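Transcriptional regulator, LacI family (Corynebacterium glutamicum, PDB 3H5T) activates the inositol phosphate synthase gene in response to inositol and regulates further genes, probably for inositol-derived cell wall components and mycothiol, by binding a palindromic promoter motif. Local coordinates at residues Gln122-Ala127 and Asp141-Ala146; Ala278-Val283 and Arg312-Val317; Gly282-Leu287 and Lys292-Asp297. All coordinates share one frame; numbering follows the deposited sequence.

Contact 1 of 3, residues Gln122-Ala127 and Asp141-Ala146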
loop_
_atom_site.group_PDB
_atom_site.type_symbol
_atom_site.label_atom_id
_atom_site.label_comp_id
_atom_site.label_asym_id
_atom_site.label_seq_id
_atom_site.Cartn_x
_atom_site.Cartn_y
_atom_site.Cartn_z
ATOM N N GLN A 122 6.625 -23.463 8.859
ATOM C CA GLN A 122 5.427 -24.055 9.449
ATOM C C GLN A 122 4.245 -23.120 9.211
ATOM O O GLN A 122 3.119 -23.560 8.993
ATOM C CB GLN A 122 5.598 -24.271 10.946
ATOM C CG GLN A 122 6.492 -25.428 11.288
ATOM C CD GLN A 122 6.437 -25.783 12.755
ATOM O OE1 GLN A 122 7.053 -26.760 13.188
ATOM N NE2 GLN A 122 5.694 -24.995 13.531
ATOM N N LEU A 123 4.503 -21.823 9.265
ATOM C CA LEU A 123 3.449 -20.859 9.023
ATOM C C LEU A 123 2.990 -21.038 7.576
ATOM O O LEU A 123 1.804 -21.251 7.312
ATOM C CB LEU A 123 3.967 -19.426 9.234
ATOM C CG LEU A 123 2.951 -18.334 8.873
ATOM C CD1 LEU A 123 1.669 -18.569 9.668
ATOM C CD2 LEU A 123 3.519 -16.944 9.170
ATOM N N VAL A 124 3.950 -20.974 6.652
ATOM C CA VAL A 124 3.677 -21.092 5.226
ATOM C C VAL A 124 3.087 -22.416 4.770
ATOM O O VAL A 124 2.176 -22.416 3.945
ATOM C CB VAL A 124 4.935 -20.817 4.390
ATOM C CG1 VAL A 124 4.635 -21.047 2.908
ATOM C CG2 VAL A 124 5.393 -19.380 4.616
ATOM N N ASN A 125 3.589 -23.537 5.291
ATOM C CA ASN A 125 3.053 -24.838 4.881
ATOM C C ASN A 125 1.668 -25.095 5.464
ATOM O O ASN A 125 0.997 -26.052 5.081
ATOM C CB ASN A 125 3.995 -25.981 5.276
ATOM C CG ASN A 125 5.388 -25.826 4.687
ATOM O OD1 ASN A 125 5.564 -25.265 3.608
ATOM N ND2 ASN A 125 6.382 -26.341 5.390
ATOM N N ASN A 126 1.230 -24.250 6.392
ATOM C CA ASN A 126 -0.097 -24.428 6.972
ATOM C C ASN A 126 -1.085 -23.378 6.460
ATOM O O ASN A 126 -2.147 -23.169 7.039
ATOM C CB ASN A 126 -0.029 -24.410 8.503
ATOM C CG ASN A 126 0.677 -25.641 9.069
ATOM O OD1 ASN A 126 0.306 -26.782 8.770
ATOM N ND2 ASN A 126 1.702 -25.411 9.884
ATOM N N ALA A 127 -0.715 -22.716 5.368
ATOM C CA ALA A 127 -1.583 -21.730 4.740
ATOM C C ALA A 127 -2.353 -22.503 3.665
ATOM O O ALA A 127 -1.762 -22.992 2.700
ATOM C CB ALA A 127 -0.749 -20.598 4.106
ATOM N N ASP A 141 13.784 -12.170 3.833
ATOM C CA ASP A 141 12.816 -12.633 4.820
ATOM C C ASP A 141 12.657 -14.154 4.680
ATOM O O ASP A 141 12.406 -14.671 3.587
ATOM C CB ASP A 141 11.471 -11.936 4.599
ATOM C CG ASP A 141 10.447 -12.289 5.663
ATOM O OD1 ASP A 141 10.366 -11.584 6.693
ATOM O OD2 ASP A 141 9.726 -13.286 5.473
ATOM N N PRO A 142 12.798 -14.894 5.789
ATOM C CA PRO A 142 12.668 -16.350 5.721
ATOM C C PRO A 142 11.329 -16.865 5.199
ATOM O O PRO A 142 11.232 -18.012 4.770
ATOM C CB PRO A 142 12.968 -16.792 7.149
ATOM C CG PRO A 142 12.475 -15.647 7.968
ATOM C CD PRO A 142 12.963 -14.443 7.183
ATOM N N HIS A 143 10.298 -16.026 5.223
ATOM C CA HIS A 143 8.990 -16.453 4.722
ATOM C C HIS A 143 9.035 -16.576 3.201
ATOM O O HIS A 143 8.372 -17.437 2.618
ATOM C CB HIS A 143 7.906 -15.468 5.175
ATOM C CG HIS A 143 7.742 -15.422 6.662
ATOM N ND1 HIS A 143 7.100 -16.420 7.369
ATOM C CD2 HIS A 143 8.239 -14.570 7.586
ATOM C CE1 HIS A 143 7.216 -16.184 8.662
ATOM N NE2 HIS A 143 7.904 -15.069 8.822
ATOM N N ILE A 144 9.830 -15.718 2.565
ATOM C CA ILE A 144 9.998 -15.759 1.117
ATOM C C ILE A 144 10.576 -17.126 0.749
ATOM O O ILE A 144 10.069 -17.799 -0.154
ATOM C CB ILE A 144 10.977 -14.668 0.629
ATOM C CG1 ILE A 144 10.389 -13.279 0.889
ATOM C CG2 ILE A 144 11.291 -14.872 -0.850
ATOM C CD1 ILE A 144 9.116 -12.989 0.134
ATOM N N ASP A 145 11.634 -17.535 1.456
ATOM C CA ASP A 145 12.283 -18.827 1.206
ATOM C C ASP A 145 11.322 -19.980 1.500
ATOM O O ASP A 145 11.320 -20.991 0.797
ATOM C CB ASP A 145 13.544 -18.990 2.067
ATOM C CG ASP A 145 14.554 -17.863 1.864
ATOM O OD1 ASP A 145 14.894 -17.548 0.702
ATOM O OD2 ASP A 145 15.016 -17.291 2.873
ATOM N N ALA A 146 10.509 -19.828 2.542
ATOM C CA ALA A 146 9.549 -20.857 2.896
ATOM C C ALA A 146 8.535 -21.041 1.768
ATOM O O ALA A 146 8.157 -22.158 1.445
ATOM C CB ALA A 146 8.844 -20.497 4.195
HETATM O O HOH W 1 8.016 -24.120 3.521
#

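Contact 2 of 3, residues Ala278-Val283 and Arg312-Val317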
loop_
_atom_site.group_PDB
_atom_site.type_symbol
_atom_site.label_atom_id
_atom_site.label_comp_id
_atom_site.label_asym_id
_atom_site.label_seq_id
_atom_site.Cartn_x
_atom_site.Cartn_y
_atom_site.Cartn_z
ATOM N N ALA A 278 1.417 8.090 6.758
ATOM C CA ALA A 278 1.157 7.833 8.171
ATOM C C ALA A 278 2.089 8.653 9.044
ATOM O O ALA A 278 1.657 9.256 10.028
ATOM C CB ALA A 278 1.330 6.355 8.479
ATOM N N LEU A 279 3.367 8.667 8.676
ATOM C CA LEU A 279 4.376 9.410 9.423
ATOM C C LEU A 279 4.091 10.907 9.402
ATOM O O LEU A 279 4.305 11.603 10.399
ATOM C CB LEU A 279 5.770 9.143 8.853
ATOM C CG LEU A 279 6.416 7.793 9.162
ATOM C CD1 LEU A 279 7.696 7.676 8.364
ATOM C CD2 LEU A 279 6.712 7.669 10.649
ATOM N N ALA A 280 3.624 11.402 8.260
ATOM C CA ALA A 280 3.301 12.817 8.141
ATOM C C ALA A 280 2.175 13.158 9.117
ATOM O O ALA A 280 2.189 14.214 9.728
ATOM C CB ALA A 280 2.881 13.154 6.701
ATOM N N PHE A 281 1.205 12.262 9.271
ATOM C CA PHE A 281 0.103 12.521 10.190
ATOM C C PHE A 281 0.538 12.483 11.646
ATOM O O PHE A 281 -0.085 13.117 12.498
ATOM C CB PHE A 281 -1.049 11.543 9.940
ATOM C CG PHE A 281 -1.907 11.937 8.781
ATOM C CD1 PHE A 281 -2.890 12.899 8.933
ATOM C CD2 PHE A 281 -1.662 11.424 7.513
ATOM C CE1 PHE A 281 -3.617 13.355 7.836
ATOM C CE2 PHE A 281 -2.380 11.870 6.409
ATOM C CZ PHE A 281 -3.359 12.840 6.570
ATOM N N GLY A 282 1.605 11.742 11.924
ATOM C CA GLY A 282 2.120 11.679 13.275
ATOM C C GLY A 282 2.806 13.002 13.561
ATOM O O GLY A 282 2.884 13.437 14.703
ATOM N N VAL A 283 3.298 13.640 12.504
ATOM C CA VAL A 283 3.971 14.928 12.603
ATOM C C VAL A 283 2.939 16.037 12.785
ATOM O O VAL A 283 3.215 17.052 13.432
ATOM C CB VAL A 283 4.790 15.249 11.332
ATOM C CG1 VAL A 283 5.342 16.653 11.418
ATOM C CG2 VAL A 283 5.919 14.252 11.165
ATOM N N ARG A 312 -6.663 16.568 3.782
ATOM C CA ARG A 312 -5.892 17.591 4.485
ATOM C C ARG A 312 -5.101 18.345 3.431
ATOM O O ARG A 312 -4.470 19.355 3.713
ATOM C CB ARG A 312 -4.914 16.939 5.473
ATOM C CG ARG A 312 -4.995 17.478 6.903
ATOM C CD ARG A 312 -3.830 18.393 7.292
ATOM N NE ARG A 312 -3.679 19.534 6.395
ATOM C CZ ARG A 312 -2.927 20.600 6.655
ATOM N NH1 ARG A 312 -2.256 20.686 7.794
ATOM N NH2 ARG A 312 -2.835 21.577 5.762
ATOM N N ASP A 313 -5.153 17.843 2.203
ATOM C CA ASP A 313 -4.411 18.429 1.098
ATOM C C ASP A 313 -2.942 18.480 1.489
ATOM O O ASP A 313 -2.296 19.524 1.429
ATOM C CB ASP A 313 -4.907 19.837 0.769
ATOM C CG ASP A 313 -4.328 20.353 -0.533
ATOM O OD1 ASP A 313 -4.399 19.620 -1.540
ATOM O OD2 ASP A 313 -3.803 21.483 -0.558
ATOM N N LEU A 314 -2.432 17.329 1.904
ATOM C CA LEU A 314 -1.039 17.175 2.315
ATOM C C LEU A 314 -0.163 17.108 1.071
ATOM O O LEU A 314 -0.550 16.501 0.075
ATOM C CB LEU A 314 -0.886 15.866 3.093
ATOM C CG LEU A 314 0.495 15.433 3.589
ATOM C CD1 LEU A 314 0.810 16.242 4.827
ATOM C CD2 LEU A 314 0.512 13.923 3.914
ATOM N N THR A 315 1.008 17.734 1.114
ATOM C CA THR A 315 1.916 17.660 -0.025
ATOM C C THR A 315 2.404 16.217 0.041
ATOM O O THR A 315 2.888 15.781 1.088
ATOM C CB THR A 315 3.103 18.605 0.141
ATOM O OG1 THR A 315 2.627 19.948 0.270
ATOM C CG2 THR A 315 4.022 18.508 -1.056
ATOM N N THR A 316 2.278 15.471 -1.052
ATOM C CA THR A 316 2.671 14.070 -1.020
ATOM C C THR A 316 2.780 13.427 -2.417
ATOM O O THR A 316 2.460 14.052 -3.425
ATOM C CB THR A 316 1.639 13.277 -0.155
ATOM O OG1 THR A 316 2.070 11.922 0.009
ATOM C CG2 THR A 316 0.248 13.308 -0.815
ATOM N N VAL A 317 3.242 12.179 -2.457
ATOM C CA VAL A 317 3.387 11.428 -3.707
ATOM C C VAL A 317 2.198 10.475 -3.833
ATOM O O VAL A 317 2.005 9.598 -2.987
ATOM C CB VAL A 317 4.698 10.585 -3.714
ATOM C CG1 VAL A 317 4.794 9.766 -4.985
ATOM C CG2 VAL A 317 5.908 11.500 -3.582
#

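Contact 3 of 3, residues Gly282-Leu287 and Lys292-Asp297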
loop_
_atom_site.group_PDB
_atom_site.type_symbol
_atom_site.label_atom_id
_atom_site.label_comp_id
_atom_site.label_asym_id
_atom_site.label_seq_id
_atom_site.Cartn_x
_atom_site.Cartn_y
_atom_site.Cartn_z
ATOM N N GLY A 282 1.605 11.742 11.924
ATOM C CA GLY A 282 2.120 11.679 13.275
ATOM C C GLY A 282 2.806 13.002 13.561
ATOM O O GLY A 282 2.884 13.437 14.703
ATOM N N VAL A 283 3.298 13.640 12.504
ATOM C CA VAL A 283 3.971 14.928 12.603
ATOM C C VAL A 283 2.939 16.037 12.785
ATOM O O VAL A 283 3.215 17.052 13.432
ATOM C CB VAL A 283 4.790 15.249 11.332
ATOM C CG1 VAL A 283 5.342 16.653 11.418
ATOM C CG2 VAL A 283 5.919 14.252 11.165
ATOM N N LEU A 284 1.755 15.847 12.203
ATOM C CA LEU A 284 0.684 16.839 12.310
ATOM C C LEU A 284 0.023 16.722 13.677
ATOM O O LEU A 284 -0.288 17.730 14.315
ATOM C CB LEU A 284 -0.347 16.636 11.197
ATOM C CG LEU A 284 0.173 16.910 9.779
ATOM C CD1 LEU A 284 -0.835 16.442 8.729
ATOM C CD2 LEU A 284 0.458 18.389 9.638
ATOM N N GLU A 285 -0.179 15.489 14.127
ATOM C CA GLU A 285 -0.783 15.260 15.423
ATOM C C GLU A 285 0.179 15.756 16.493
ATOM O O GLU A 285 -0.248 16.142 17.580
ATOM C CB GLU A 285 -1.073 13.774 15.628
ATOM C CG GLU A 285 -1.963 13.483 16.832
ATOM C CD GLU A 285 -2.293 12.007 16.975
ATOM O OE1 GLU A 285 -2.654 11.371 15.956
ATOM O OE2 GLU A 285 -2.200 11.484 18.107
ATOM N N TYR A 286 1.479 15.747 16.190
ATOM C CA TYR A 286 2.464 16.226 17.159
ATOM C C TYR A 286 2.529 17.748 17.168
ATOM O O TYR A 286 2.519 18.357 18.233
ATOM C CB TYR A 286 3.874 15.694 16.885
ATOM C CG TYR A 286 4.885 16.444 17.720
ATOM C CD1 TYR A 286 4.877 16.336 19.110
ATOM C CD2 TYR A 286 5.756 17.365 17.138
ATOM C CE1 TYR A 286 5.700 17.135 19.903
ATOM C CE2 TYR A 286 6.586 18.172 17.927
ATOM C CZ TYR A 286 6.545 18.049 19.305
ATOM O OH TYR A 286 7.335 18.846 20.088
ATOM N N LEU A 287 2.629 18.355 15.991
ATOM C CA LEU A 287 2.670 19.812 15.907
ATOM C C LEU A 287 1.456 20.362 16.658
ATOM O O LEU A 287 1.559 21.322 17.429
ATOM C CB LEU A 287 2.615 20.273 14.452
ATOM C CG LEU A 287 3.854 20.095 13.575
ATOM C CD1 LEU A 287 3.560 20.640 12.178
ATOM C CD2 LEU A 287 5.043 20.818 14.187
ATOM N N LYS A 292 1.541 24.286 17.398
ATOM C CA LYS A 292 2.024 24.610 16.062
ATOM C C LYS A 292 1.203 23.876 15.000
ATOM O O LYS A 292 0.355 23.045 15.324
ATOM C CB LYS A 292 3.500 24.232 15.934
ATOM C CG LYS A 292 4.421 24.842 16.996
ATOM C CD LYS A 292 5.853 24.345 16.808
ATOM C CE LYS A 292 6.807 24.876 17.876
ATOM N NZ LYS A 292 6.493 24.362 19.243
ATOM N N SER A 293 1.458 24.189 13.733
ATOM C CA SER A 293 0.748 23.564 12.622
ATOM C C SER A 293 1.659 23.591 11.399
ATOM O O SER A 293 2.777 24.089 11.480
ATOM C CB SER A 293 -0.547 24.329 12.320
ATOM O OG SER A 293 -0.277 25.615 11.782
ATOM N N ALA A 294 1.180 23.066 10.271
ATOM C CA ALA A 294 1.970 23.035 9.043
ATOM C C ALA A 294 1.209 23.606 7.849
ATOM O O ALA A 294 0.021 23.337 7.677
ATOM C CB ALA A 294 2.397 21.608 8.741
ATOM N N PRO A 295 1.877 24.418 7.011
ATOM C CA PRO A 295 3.279 24.841 7.081
ATOM C C PRO A 295 3.501 25.730 8.303
ATOM O O PRO A 295 3.614 25.238 9.420
ATOM C CB PRO A 295 3.474 25.614 5.776
ATOM C CG PRO A 295 2.407 25.083 4.875
ATOM C CD PRO A 295 1.241 24.956 5.798
ATOM N N ALA A 296 3.557 27.039 8.085
ATOM C CA ALA A 296 3.735 27.993 9.176
ATOM C C ALA A 296 4.922 27.660 10.075
ATOM O O ALA A 296 5.961 28.311 10.007
ATOM C CB ALA A 296 2.454 28.072 10.010
ATOM N N ASP A 297 4.757 26.648 10.919
ATOM C CA ASP A 297 5.810 26.224 11.832
ATOM C C ASP A 297 6.730 25.160 11.240
ATOM O O ASP A 297 7.896 25.062 11.618
ATOM C CB ASP A 297 5.198 25.675 13.122
ATOM C CG ASP A 297 4.263 26.661 13.787
ATOM O OD1 ASP A 297 4.743 27.723 14.238
ATOM O OD2 ASP A 297 3.049 26.372 13.847
#

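Contact 1 of 3, residues Gln122-Ala127 and Asp141-Ala146
V124 and A146 form the apolar part of this contact, where helix 117-125 packs against helix 142-150. The two come together methyl to methyl, V124 CG2 lying 3.7 Å from A146 CB, and their CA atoms are only 6.3 Å apart, a spacing that the small alanine permits. With CG1 anti to the backbone N (chi1 176°), the valine straddles A146: CG2 reaches the CB, while CG1 rests 4.0 Å from A146 O. I147, the residue after A146, also touches V124.

The second kind of contact is aliphatic on aromatic. L123 CD2 approaches the imidazole of H143 obliquely, 3.8 Å from CE1, and V124 CG2 stands at the edge of the same ring, 4.4 Å from ND1. A109 lies against both L123 and H143, extending this patch toward the loop after strand 103-108.

Polar links flank the apolar ones. A water bridges the helices, donating to N125 OD1 at 2.7 Å and to A146 O at 2.9 Å. Farther along, R150 NH1 bonds to the backbone oxygens of V124 and A127, joining the C-terminal end of the first helix to its neighbour.

The direct contacts between the segments are thus van der Waals ones without a directional bond, so shape sets the fit, and the polar ties come from the water and from R150.

Contact 2 of 3, residues Ala278-Val283 and Arg312-Val317
A280 CB meets L314 CD2 at 3.7 Å, within the periplasmic-binding-protein-like fold of LacI regulators. Here helix 277-289, packed beside the five-stranded sheet, meets the chain leading into strand 316-318, an edge strand of the seven-stranded sheet. L314 aims its CB at the helix, and a CG anti to the backbone N (chi1 177°) carries both methyls to the alanine, CD1 standing at 4.2 Å from A280 CB.

F281 is the next member of this first shell. Its ring meets two partners, both obliquely: L314 CD2 lies 4.3 Å from CE2, and R312 CG lies 4.4 Å from CE1. The arginine thus offers its aliphatic stem to the phenyl ring, then runs on past F281 toward L284, a turn further along the same helix. L300 of strand 299-302 touches both A280 and L314, so the pair is backed by the sheet.

Further out, the backbone sets where these side chains sit. D313 has positive phi and is the C-prime residue of a Schellman motif ending helix 307-311, in which L314 N bonds to A309 O and D313 N to L310 O; that turn delivers L314 toward helix 277-289. Beyond it, backbone bonds tie T315 to G302, at the end of strand 299-302, and T316 to H352 of strand 344-352. H352 ND1 also bonds to L314 O, and T316 OG1 is hydrogen-bonded to D277 OD1, on the first residue of helix 277-289.

Contact 3 of 3, residues Gly282-Leu287 and Lys292-Asp297
The end of helix 277-289 and the loop that follows it, on the way to strand 299-302, make an alpha-to-beta connection of the C-terminal subdomain, and L287 is the residue on which that loop folds back. Its CD1 lies 3.6 Å from the backbone carbonyl carbon of S293 and 3.8 Å from A294 CB. CD2, the other branch, meets K292 CB at 4.1 Å, and the leucine and lysine side chains cross at about a right angle. The lysine chain then runs on away from the helix.

One turn earlier, L284 adds a second methyl to A294: L284 CD2 is 3.9 Å from A294 CB, so the alanine is touched by both leucines. Although the CB of L284 does not point straight at the loop, chi1 of -66° turns CG toward it and chi2 of 170° leaves CD2 as the branch that meets A294. L300 also touches L284, and L298 touches L287, which connects the patch to strand 299-302 and its approach.

Only one hydrogen bond joins the two segments, and it is weak: K292 N donates to L287 O, 3.0 Å long and bent to 126°. Within the loop S293 N donates to D297 OD2 at 2.7 Å, and OD2 accepts with its anti lone pair, the one facing away from OD1.

Following the chain, contact 1 closes first: helix 117-125 runs through strand 132-135 to helix 142-150, and the two helices pack side by side next to strand 103-108, one edge of the seven-stranded sheet. It is complete before contacts 2 and 3 begin, some 34 and 41 Å away between centres, on the other side of the chain's centre. These two both start on helix 277-289. Contact 3 closes a short loop at 292-297, and contact 2 a longer one at 312-317 that spans it. They touch directly, R312 CD lying 3.9 Å from L284 CD1. Together they bind one helix to the approach to strand 299-302 and to the turn leading into strand 316-318, the other edge of the seven-stranded sheet.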